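Local coordinates for protein Alpha/beta hydrolase (Pectobacterium atrosepticum SCRI1043, PDB 3BDV) that is a putative serine hydrolase of the alpha/beta-hydrolase fold that binds calcium, its natural substrate not established, at residues Ala56-Leu69 against Phe83-Glu97. Residues are numbered along the deposited sequence; the frame is centred on the assembly and turned at random.
Sequences ADLDRWVLAIRREL and FGALAACHVVQQGQE. With CA (calcium ion), chain C.
The ring of F83 turns its edge to one face of W61 in a T-shaped stack, the planes at 83° and F83 CD2 lying 3.6 Å above the W61 plane, over its centre. F83 CG stands anti to the backbone N (chi1 -167°), which brings the CD2-CE2 edge against that face. Over one face of the same phenyl ring lies A56 CB, a CH-pi contact, and the backbone N of L58 meets its edge, 3.6 Å from F83 CZ. H90 is covered on both faces: L58 CD2 stands 3.8 Å from the ring centroid, almost on the normal, while Q94 CG of its own segment lies over the opposite face. V62 CG2 approaches the H90 ring obliquely, 3.5 Å from H90 CD2. W61 NE1 donates to P24 O, and H90 ND1 is hydrogen-bonded to R118 O.

Between these two ring contacts A87 faces the other helix, its CA 6.0 Å from V62 CA and its CB 3.7 Å from both W61 CB and I65 CD1. V91 CG2 continues the apolar seam against both methyls of V62, and L69 CD1 ends it against Q96 CG at 3.4 Å. No hydrogen bond joins the segments; apolar, CH-pi and edge-to-face contacts carry an interface burying 702 Å². D57 caps helix 58-69, OD1 accepting from R60 N, and at the far end E68 chelates calcium through both carboxylate oxygens, R47 O being a further ligand.

The helix axes approach to 9.3 Å and cross at -69°. Helix 83-93 follows strand 76-81 through a probable nucleophile elbow, and I65, L69 and A88 rest on that strand, packing both helices against the central parallel sheet.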
ATOM      1  N   ALA A  56     -16.803  -1.378  -5.183  1.00 25.90           N
ATOM      2  CA  ALA A  56     -15.871  -0.288  -4.878  1.00 28.06           C
ATOM      3  C   ALA A  56     -16.665   0.783  -4.184  1.00 29.72           C
ATOM      4  O   ALA A  56     -17.545   1.342  -4.759  1.00 32.94           O
ATOM      5  CB  ALA A  56     -15.265   0.282  -6.117  1.00 29.12           C
ATOM      6  N   ASP A  57     -16.384   1.031  -2.928  1.00 25.98           N
ATOM      7  CA  ASP A  57     -17.025   2.128  -2.237  1.00 25.50           C
ATOM      8  C   ASP A  57     -15.977   2.779  -1.388  1.00 24.66           C
ATOM      9  O   ASP A  57     -15.426   2.133  -0.487  1.00 26.28           O
ATOM     10  CB  ASP A  57     -18.164   1.598  -1.393  1.00 26.58           C
ATOM     11  CG  ASP A  57     -18.972   2.696  -0.747  1.00 28.44           C
ATOM     12  OD1 ASP A  57     -18.531   3.287   0.272  1.00 30.21           O
ATOM     13  OD2 ASP A  57     -20.099   2.928  -1.230  1.00 40.30           O
ATOM     14  N   LEU A  58     -15.651   4.038  -1.686  1.00 22.14           N
ATOM     15  CA  LEU A  58     -14.499   4.660  -1.055  1.00 20.47           C
ATOM     16  C   LEU A  58     -14.736   4.802   0.444  1.00 21.38           C
ATOM     17  O   LEU A  58     -13.853   4.521   1.264  1.00 21.23           O
ATOM     18  CB  LEU A  58     -14.202   6.023  -1.681  1.00 23.90           C
ATOM     19  CG  LEU A  58     -13.012   6.787  -1.102  1.00 19.77           C
ATOM     20  CD1 LEU A  58     -11.750   5.940  -1.201  1.00 22.33           C
ATOM     21  CD2 LEU A  58     -12.848   8.080  -1.871  1.00 22.44           C
ATOM     22  N   ASP A  59     -15.936   5.223   0.792  1.00 21.84           N
ATOM     23  CA  ASP A  59     -16.266   5.484   2.202  1.00 23.73           C
ATOM     24  C   ASP A  59     -16.177   4.207   3.033  1.00 23.06           C
ATOM     25  O   ASP A  59     -15.682   4.225   4.137  1.00 21.56           O
ATOM     26  CB  ASP A  59     -17.651   6.082   2.327  1.00 25.69           C
ATOM     27  CG  ASP A  59     -17.730   7.528   1.861  1.00 26.95           C
ATOM     28  OD1 ASP A  59     -16.732   8.249   1.914  1.00 33.46           O
ATOM     29  OD2 ASP A  59     -18.824   7.940   1.434  1.00 34.84           O
ATOM     30  N   ARG A  60     -16.574   3.059   2.477  1.00 21.66           N
ATOM     31  CA  ARG A  60     -16.427   1.813   3.240  1.00 21.74           C
ATOM     32  C   ARG A  60     -14.985   1.455   3.488  1.00 21.43           C
ATOM     33  O   ARG A  60     -14.628   1.018   4.564  1.00 19.60           O
ATOM     34  CB  ARG A  60     -17.138   0.662   2.539  1.00 24.10           C
ATOM     35  CG  ARG A  60     -18.642   0.740   2.790  1.00 29.06           C
ATOM     36  CD  ARG A  60     -19.334  -0.565   2.525  1.00 39.13           C
ATOM     37  NE  ARG A  60     -19.378  -0.875   1.112  1.00 39.64           N
ATOM     38  CZ  ARG A  60     -20.488  -1.015   0.389  1.00 46.16           C
ATOM     39  NH1 ARG A  60     -21.687  -0.863   0.927  1.00 53.50           N
ATOM     40  NH2 ARG A  60     -20.395  -1.307  -0.898  1.00 52.23           N
ATOM     41  N   TRP A  61     -14.152   1.598   2.473  1.00 22.37           N
ATOM     42  CA  TRP A  61     -12.715   1.370   2.640  1.00 22.68           C
ATOM     43  C   TRP A  61     -12.140   2.326   3.679  1.00 21.44           C
ATOM     44  O   TRP A  61     -11.361   1.908   4.522  1.00 26.24           O
ATOM     45  CB  TRP A  61     -11.964   1.545   1.326  1.00 21.95           C
ATOM     46  CG  TRP A  61     -11.594   0.278   0.624  1.00 21.93           C
ATOM     47  CD1 TRP A  61     -10.351  -0.286   0.532  1.00 19.49           C
ATOM     48  CD2 TRP A  61     -12.482  -0.589  -0.088  1.00 21.97           C
ATOM     49  NE1 TRP A  61     -10.417  -1.448  -0.194  1.00 18.55           N
ATOM     50  CE2 TRP A  61     -11.710  -1.637  -0.616  1.00 20.12           C
ATOM     51  CE3 TRP A  61     -13.850  -0.544  -0.377  1.00 18.78           C
ATOM     52  CZ2 TRP A  61     -12.275  -2.684  -1.382  1.00 23.51           C
ATOM     53  CZ3 TRP A  61     -14.405  -1.564  -1.114  1.00 22.14           C
ATOM     54  CH2 TRP A  61     -13.617  -2.621  -1.631  1.00 21.33           C
ATOM     55  N   VAL A  62     -12.531   3.596   3.622  1.00 24.36           N
ATOM     56  CA  VAL A  62     -12.050   4.619   4.548  1.00 24.42           C
ATOM     57  C   VAL A  62     -12.478   4.297   5.994  1.00 27.02           C
ATOM     58  O   VAL A  62     -11.706   4.396   6.944  1.00 28.17           O
ATOM     59  CB  VAL A  62     -12.605   6.004   4.179  1.00 26.15           C
ATOM     60  CG1 VAL A  62     -12.491   6.991   5.391  1.00 27.22           C
ATOM     61  CG2 VAL A  62     -11.964   6.542   2.888  1.00 26.03           C
ATOM     62  N   LEU A  63     -13.724   3.902   6.142  1.00 25.49           N
ATOM     63  CA  LEU A  63     -14.235   3.486   7.429  1.00 25.22           C
ATOM     64  C   LEU A  63     -13.429   2.258   7.935  1.00 24.66           C
ATOM     65  O   LEU A  63     -13.046   2.211   9.105  1.00 25.67           O
ATOM     66  CB  LEU A  63     -15.736   3.234   7.266  1.00 22.61           C
ATOM     67  CG  LEU A  63     -16.665   3.058   8.450  1.00 32.95           C
ATOM     68  CD1 LEU A  63     -16.247   3.939   9.597  1.00 36.56           C
ATOM     69  CD2 LEU A  63     -18.045   3.382   7.980  1.00 32.84           C
ATOM     70  N   ALA A  64     -13.114   1.291   7.065  1.00 23.87           N
ATOM     71  CA  ALA A  64     -12.308   0.140   7.474  1.00 23.90           C
ATOM     72  C   ALA A  64     -10.887   0.498   7.922  1.00 24.57           C
ATOM     73  O   ALA A  64     -10.375  -0.068   8.891  1.00 23.65           O
ATOM     74  CB  ALA A  64     -12.257  -0.933   6.386  1.00 23.79           C
ATOM     75  N   ILE A  65     -10.250   1.436   7.210  1.00 25.26           N
ATOM     76  CA  ILE A  65      -8.913   1.860   7.567  1.00 24.63           C
ATOM     77  C   ILE A  65      -8.968   2.615   8.911  1.00 25.18           C
ATOM     78  O   ILE A  65      -8.153   2.373   9.794  1.00 30.88           O
ATOM     79  CB  ILE A  65      -8.247   2.769   6.471  1.00 26.46           C
ATOM     80  CG1 ILE A  65      -8.033   2.001   5.159  1.00 27.79           C
ATOM     81  CG2 ILE A  65      -6.892   3.325   7.012  1.00 26.50           C
ATOM     82  CD1 ILE A  65      -7.742   2.949   3.936  1.00 21.86           C
ATOM     83  N   ARG A  66      -9.892   3.555   9.030  1.00 26.93           N
ATOM     84  CA  ARG A  66     -10.121   4.283  10.297  1.00 30.49           C
ATOM     85  C   ARG A  66     -10.299   3.295  11.475  1.00 31.54           C
ATOM     86  O   ARG A  66      -9.641   3.437  12.512  1.00 28.54           O
ATOM     87  CB  ARG A  66     -11.352   5.194  10.214  1.00 29.77           C
ATOM     88  CG  ARG A  66     -11.158   6.564   9.538  1.00 33.29           C
ATOM     89  CD  ARG A  66     -12.010   7.668  10.193  1.00 41.59           C
ATOM     90  NE  ARG A  66     -13.144   8.135   9.386  1.00 48.18           N
ATOM     91  CZ  ARG A  66     -13.052   8.940   8.316  1.00 52.18           C
ATOM     92  NH1 ARG A  66     -11.874   9.361   7.859  1.00 55.50           N
ATOM     93  NH2 ARG A  66     -14.155   9.316   7.672  1.00 52.40           N
ATOM     94  N   ARG A  67     -11.177   2.296  11.322  1.00 30.38           N
ATOM     95  CA  ARG A  67     -11.371   1.286  12.385  1.00 33.84           C
ATOM     96  C   ARG A  67     -10.046   0.726  12.785  1.00 31.28           C
ATOM     97  O   ARG A  67      -9.705   0.658  13.961  1.00 30.73           O
ATOM     98  CB  ARG A  67     -12.241   0.108  11.941  1.00 31.78           C
ATOM     99  CG  ARG A  67     -13.691   0.458  11.740  1.00 41.68           C
ATOM    100  CD  ARG A  67     -14.586  -0.790  11.658  1.00 42.08           C
ATOM    101  NE  ARG A  67     -14.358  -1.643  10.472  1.00 48.57           N
ATOM    102  CZ  ARG A  67     -14.938  -1.480   9.275  1.00 46.71           C
ATOM    103  NH1 ARG A  67     -15.749  -0.457   9.038  1.00 47.45           N
ATOM    104  NH2 ARG A  67     -14.687  -2.340   8.296  1.00 44.65           N
ATOM    105  N   GLU A  68      -9.282   0.335  11.779  1.00 29.41           N
ATOM    106  CA  GLU A  68      -8.010  -0.289  11.982  1.00 28.27           C
ATOM    107  C   GLU A  68      -7.042   0.605  12.747  1.00 29.49           C
ATOM    108  O   GLU A  68      -6.295   0.136  13.617  1.00 29.64           O
ATOM    109  CB  GLU A  68      -7.419  -0.624  10.622  1.00 29.71           C
ATOM    110  CG  GLU A  68      -6.309  -1.618  10.678  1.00 26.64           C
ATOM    111  CD  GLU A  68      -6.773  -3.024  10.910  1.00 25.46           C
ATOM    112  OE1 GLU A  68      -7.945  -3.369  10.665  1.00 25.12           O
ATOM    113  OE2 GLU A  68      -5.970  -3.810  11.400  1.00 27.25           O
ATOM    114  N   LEU A  69      -7.039   1.894  12.401  1.00 29.98           N
ATOM    115  CA  LEU A  69      -6.087   2.846  13.015  1.00 29.56           C
ATOM    116  C   LEU A  69      -6.434   3.147  14.458  1.00 29.78           C
ATOM    117  O   LEU A  69      -5.546   3.382  15.272  1.00 27.57           O
ATOM    118  CB  LEU A  69      -6.034   4.153  12.215  1.00 28.60           C
ATOM    119  CG  LEU A  69      -5.413   4.017  10.808  1.00 30.87           C
ATOM    120  CD1 LEU A  69      -5.413   5.370  10.142  1.00 34.06           C
ATOM    121  CD2 LEU A  69      -4.024   3.433  10.812  1.00 31.36           C
ATOM    122  N   PHE A  83      -7.483  -0.186  -5.655  1.00 18.61           N
ATOM    123  CA  PHE A  83      -8.438   0.620  -4.935  1.00 18.47           C
ATOM    124  C   PHE A  83      -8.024   0.880  -3.484  1.00 18.06           C
ATOM    125  O   PHE A  83      -8.266   1.961  -2.947  1.00 19.31           O
ATOM    126  CB  PHE A  83      -9.839   0.006  -5.007  1.00 18.31           C
ATOM    127  CG  PHE A  83     -10.923   0.939  -4.542  1.00 16.05           C
ATOM    128  CD1 PHE A  83     -11.408   1.928  -5.383  1.00 19.97           C
ATOM    129  CD2 PHE A  83     -11.538   0.756  -3.331  1.00 23.96           C
ATOM    130  CE1 PHE A  83     -12.461   2.792  -4.960  1.00 20.36           C
ATOM    131  CE2 PHE A  83     -12.558   1.596  -2.908  1.00 20.75           C
ATOM    132  CZ  PHE A  83     -13.032   2.602  -3.735  1.00 23.17           C
ATOM    133  N   GLY A  84      -7.429  -0.120  -2.849  1.00 19.64           N
ATOM    134  CA  GLY A  84      -6.881   0.044  -1.510  1.00 20.05           C
ATOM    135  C   GLY A  84      -5.853   1.154  -1.429  1.00 19.94           C
ATOM    136  O   GLY A  84      -5.807   1.873  -0.433  1.00 21.48           O
ATOM    137  N   ALA A  85      -5.029   1.321  -2.459  1.00 19.25           N
ATOM    138  CA  ALA A  85      -4.044   2.370  -2.437  1.00 19.90           C
ATOM    139  C   ALA A  85      -4.711   3.724  -2.575  1.00 20.35           C
ATOM    140  O   ALA A  85      -4.288   4.700  -1.963  1.00 18.45           O
ATOM    141  CB  ALA A  85      -3.014   2.165  -3.576  1.00 18.91           C
ATOM    142  N   LEU A  86      -5.729   3.805  -3.436  1.00 18.36           N
ATOM    143  CA  LEU A  86      -6.533   5.042  -3.465  1.00 18.93           C
ATOM    144  C   LEU A  86      -7.119   5.355  -2.113  1.00 18.90           C
ATOM    145  O   LEU A  86      -7.118   6.519  -1.683  1.00 21.15           O
ATOM    146  CB  LEU A  86      -7.609   5.010  -4.528  1.00 19.16           C
ATOM    147  CG  LEU A  86      -7.037   4.896  -5.942  1.00 17.90           C
ATOM    148  CD1 LEU A  86      -8.160   4.908  -6.992  1.00 20.83           C
ATOM    149  CD2 LEU A  86      -5.973   5.942  -6.232  1.00 20.32           C
ATOM    150  N   ALA A  87      -7.672   4.363  -1.437  1.00 20.18           N
ATOM    151  CA  ALA A  87      -8.235   4.651  -0.113  1.00 19.12           C
ATOM    152  C   ALA A  87      -7.187   5.163   0.851  1.00 20.35           C
ATOM    153  O   ALA A  87      -7.457   6.080   1.624  1.00 19.29           O
ATOM    154  CB  ALA A  87      -8.924   3.393   0.449  1.00 19.49           C
ATOM    155  N   ALA A  88      -5.983   4.586   0.803  1.00 17.88           N
ATOM    156  CA  ALA A  88      -4.868   4.977   1.661  1.00 20.17           C
ATOM    157  C   ALA A  88      -4.571   6.449   1.359  1.00 20.65           C
ATOM    158  O   ALA A  88      -4.410   7.255   2.275  1.00 19.05           O
ATOM    159  CB  ALA A  88      -3.610   4.116   1.419  1.00 19.67           C
ATOM    160  N   CYS A  89      -4.527   6.788   0.072  1.00 20.85           N
ATOM    161  CA  CYS A  89      -4.264   8.153  -0.338  0.70 20.76           C
ATOM    162  C   CYS A  89      -5.336   9.099   0.214  1.00 19.51           C
ATOM    163  O   CYS A  89      -5.022  10.125   0.762  1.00 20.64           O
ATOM    164  CB  CYS A  89      -4.200   8.206  -1.848  0.70 18.97           C
ATOM    165  SG  CYS A  89      -4.031   9.811  -2.548  0.70 23.65           S
ATOM    166  N   HIS A  90      -6.598   8.725   0.068  1.00 20.59           N
ATOM    167  CA  HIS A  90      -7.671   9.588   0.445  1.00 20.33           C
ATOM    168  C   HIS A  90      -7.647   9.830   1.967  1.00 19.02           C
ATOM    169  O   HIS A  90      -7.813  10.943   2.448  1.00 22.80           O
ATOM    170  CB  HIS A  90      -8.994   8.974  -0.012  1.00 22.18           C
ATOM    171  CG  HIS A  90     -10.206   9.757   0.396  1.00 20.76           C
ATOM    172  ND1 HIS A  90     -10.734  10.782  -0.367  1.00 24.61           N
ATOM    173  CD2 HIS A  90     -11.017   9.645   1.480  1.00 21.79           C
ATOM    174  CE1 HIS A  90     -11.810  11.250   0.221  1.00 22.91           C
ATOM    175  NE2 HIS A  90     -12.001  10.587   1.345  1.00 22.51           N
ATOM    176  N   VAL A  91      -7.401   8.786   2.735  1.00 20.30           N
ATOM    177  CA  VAL A  91      -7.389   8.936   4.199  1.00 23.56           C
ATOM    178  C   VAL A  91      -6.301   9.906   4.652  1.00 22.87           C
ATOM    179  O   VAL A  91      -6.553  10.759   5.483  1.00 21.20           O
ATOM    180  CB  VAL A  91      -7.231   7.586   4.901  1.00 24.91           C
ATOM    181  CG1 VAL A  91      -6.770   7.760   6.339  1.00 34.12           C
ATOM    182  CG2 VAL A  91      -8.531   6.849   4.830  1.00 30.46           C
ATOM    183  N   VAL A  92      -5.118   9.806   4.076  1.00 21.02           N
ATOM    184  CA  VAL A  92      -4.019  10.744   4.365  1.00 21.67           C
ATOM    185  C   VAL A  92      -4.408  12.168   3.947  1.00 21.14           C
ATOM    186  O   VAL A  92      -4.241  13.132   4.731  1.00 20.14           O
ATOM    187  CB  VAL A  92      -2.702  10.307   3.664  1.00 24.29           C
ATOM    188  CG1 VAL A  92      -1.643  11.417   3.809  1.00 23.24           C
ATOM    189  CG2 VAL A  92      -2.189   9.001   4.273  1.00 28.12           C
ATOM    190  N   GLN A  93      -5.011  12.293   2.772  1.00 21.84           N
ATOM    191  CA  GLN A  93      -5.424  13.598   2.253  1.00 22.53           C
ATOM    192  C   GLN A  93      -6.511  14.268   3.085  1.00 22.38           C
ATOM    193  O   GLN A  93      -6.593  15.490   3.134  1.00 22.38           O
ATOM    194  CB  GLN A  93      -5.851  13.510   0.778  1.00 21.05           C
ATOM    195  CG  GLN A  93      -4.661  13.265  -0.176  1.00 26.85           C
ATOM    196  CD  GLN A  93      -5.035  13.277  -1.634  1.00 27.91           C
ATOM    197  OE1 GLN A  93      -6.171  12.918  -2.004  1.00 26.43           O
ATOM    198  NE2 GLN A  93      -4.057  13.649  -2.497  1.00 26.15           N
ATOM    199  N   GLN A  94      -7.336  13.476   3.753  1.00 20.18           N
ATOM    200  CA  GLN A  94      -8.401  14.026   4.576  1.00 22.83           C
ATOM    201  C   GLN A  94      -7.902  14.330   5.967  1.00 25.62           C
ATOM    202  O   GLN A  94      -8.664  14.842   6.786  1.00 27.13           O
ATOM    203  CB  GLN A  94      -9.591  13.065   4.596  1.00 25.56           C
ATOM    204  CG  GLN A  94     -10.176  12.804   3.225  1.00 20.85           C
ATOM    205  CD  GLN A  94     -10.523  14.072   2.494  1.00 25.62           C
ATOM    206  OE1 GLN A  94     -10.165  14.277   1.324  1.00 30.12           O
ATOM    207  NE2 GLN A  94     -11.211  14.943   3.180  1.00 18.19           N
ATOM    208  N   GLY A  95      -6.623  14.056   6.245  1.00 27.02           N
ATOM    209  CA  GLY A  95      -5.962  14.550   7.485  1.00 27.47           C
ATOM    210  C   GLY A  95      -5.853  13.600   8.669  1.00 26.86           C
ATOM    211  O   GLY A  95      -5.554  14.027   9.792  1.00 28.32           O
ATOM    212  N   GLN A  96      -6.104  12.320   8.433  1.00 27.00           N
ATOM    213  CA  GLN A  96      -5.927  11.241   9.416  1.00 28.43           C
ATOM    214  C   GLN A  96      -4.555  11.242  10.102  1.00 29.33           C
ATOM    215  O   GLN A  96      -3.519  11.230   9.433  1.00 28.97           O
ATOM    216  CB  GLN A  96      -6.060   9.899   8.685  1.00 29.56           C
ATOM    217  CG  GLN A  96      -5.953   8.705   9.585  1.00 33.74           C
ATOM    218  CD  GLN A  96      -7.087   8.676  10.571  1.00 36.20           C
ATOM    219  OE1 GLN A  96      -6.872   8.597  11.776  1.00 45.01           O
ATOM    220  NE2 GLN A  96      -8.307   8.779  10.061  1.00 39.97           N
ATOM    221  N   GLU A  97      -4.562  11.230  11.438  1.00 28.74           N
ATOM    222  CA  GLU A  97      -3.343  11.190  12.244  0.50 29.03           C
ATOM    223  C   GLU A  97      -2.834   9.768  12.400  1.00 27.58           C
ATOM    224  O   GLU A  97      -3.583   8.807  12.179  1.00 31.81           O
ATOM    225  CB  GLU A  97      -3.610  11.774  13.644  0.50 32.02           C
ATOM    226  CG  GLU A  97      -3.780  13.292  13.705  0.50 32.68           C
ATOM    227  CD  GLU A  97      -2.782  13.954  14.661  0.50 36.73           C
ATOM    228  OE1 GLU A  97      -2.936  13.828  15.896  0.50 41.63           O
ATOM    229  OE2 GLU A  97      -1.830  14.591  14.168  0.50 33.50           O
TER
HETATM  230 CA    CA C 191      -7.570  -5.798  11.260  1.00 30.96          CA
HETATM  231  O   HOH W   1      -9.790  -5.799  11.713  1.00 46.19           O
HETATM  232  O   HOH W   2      -7.599  -5.270  13.642  1.00 34.53           O
HETATM  233  O   HOH W   3      -5.382  -6.649  11.604  1.00 29.73           O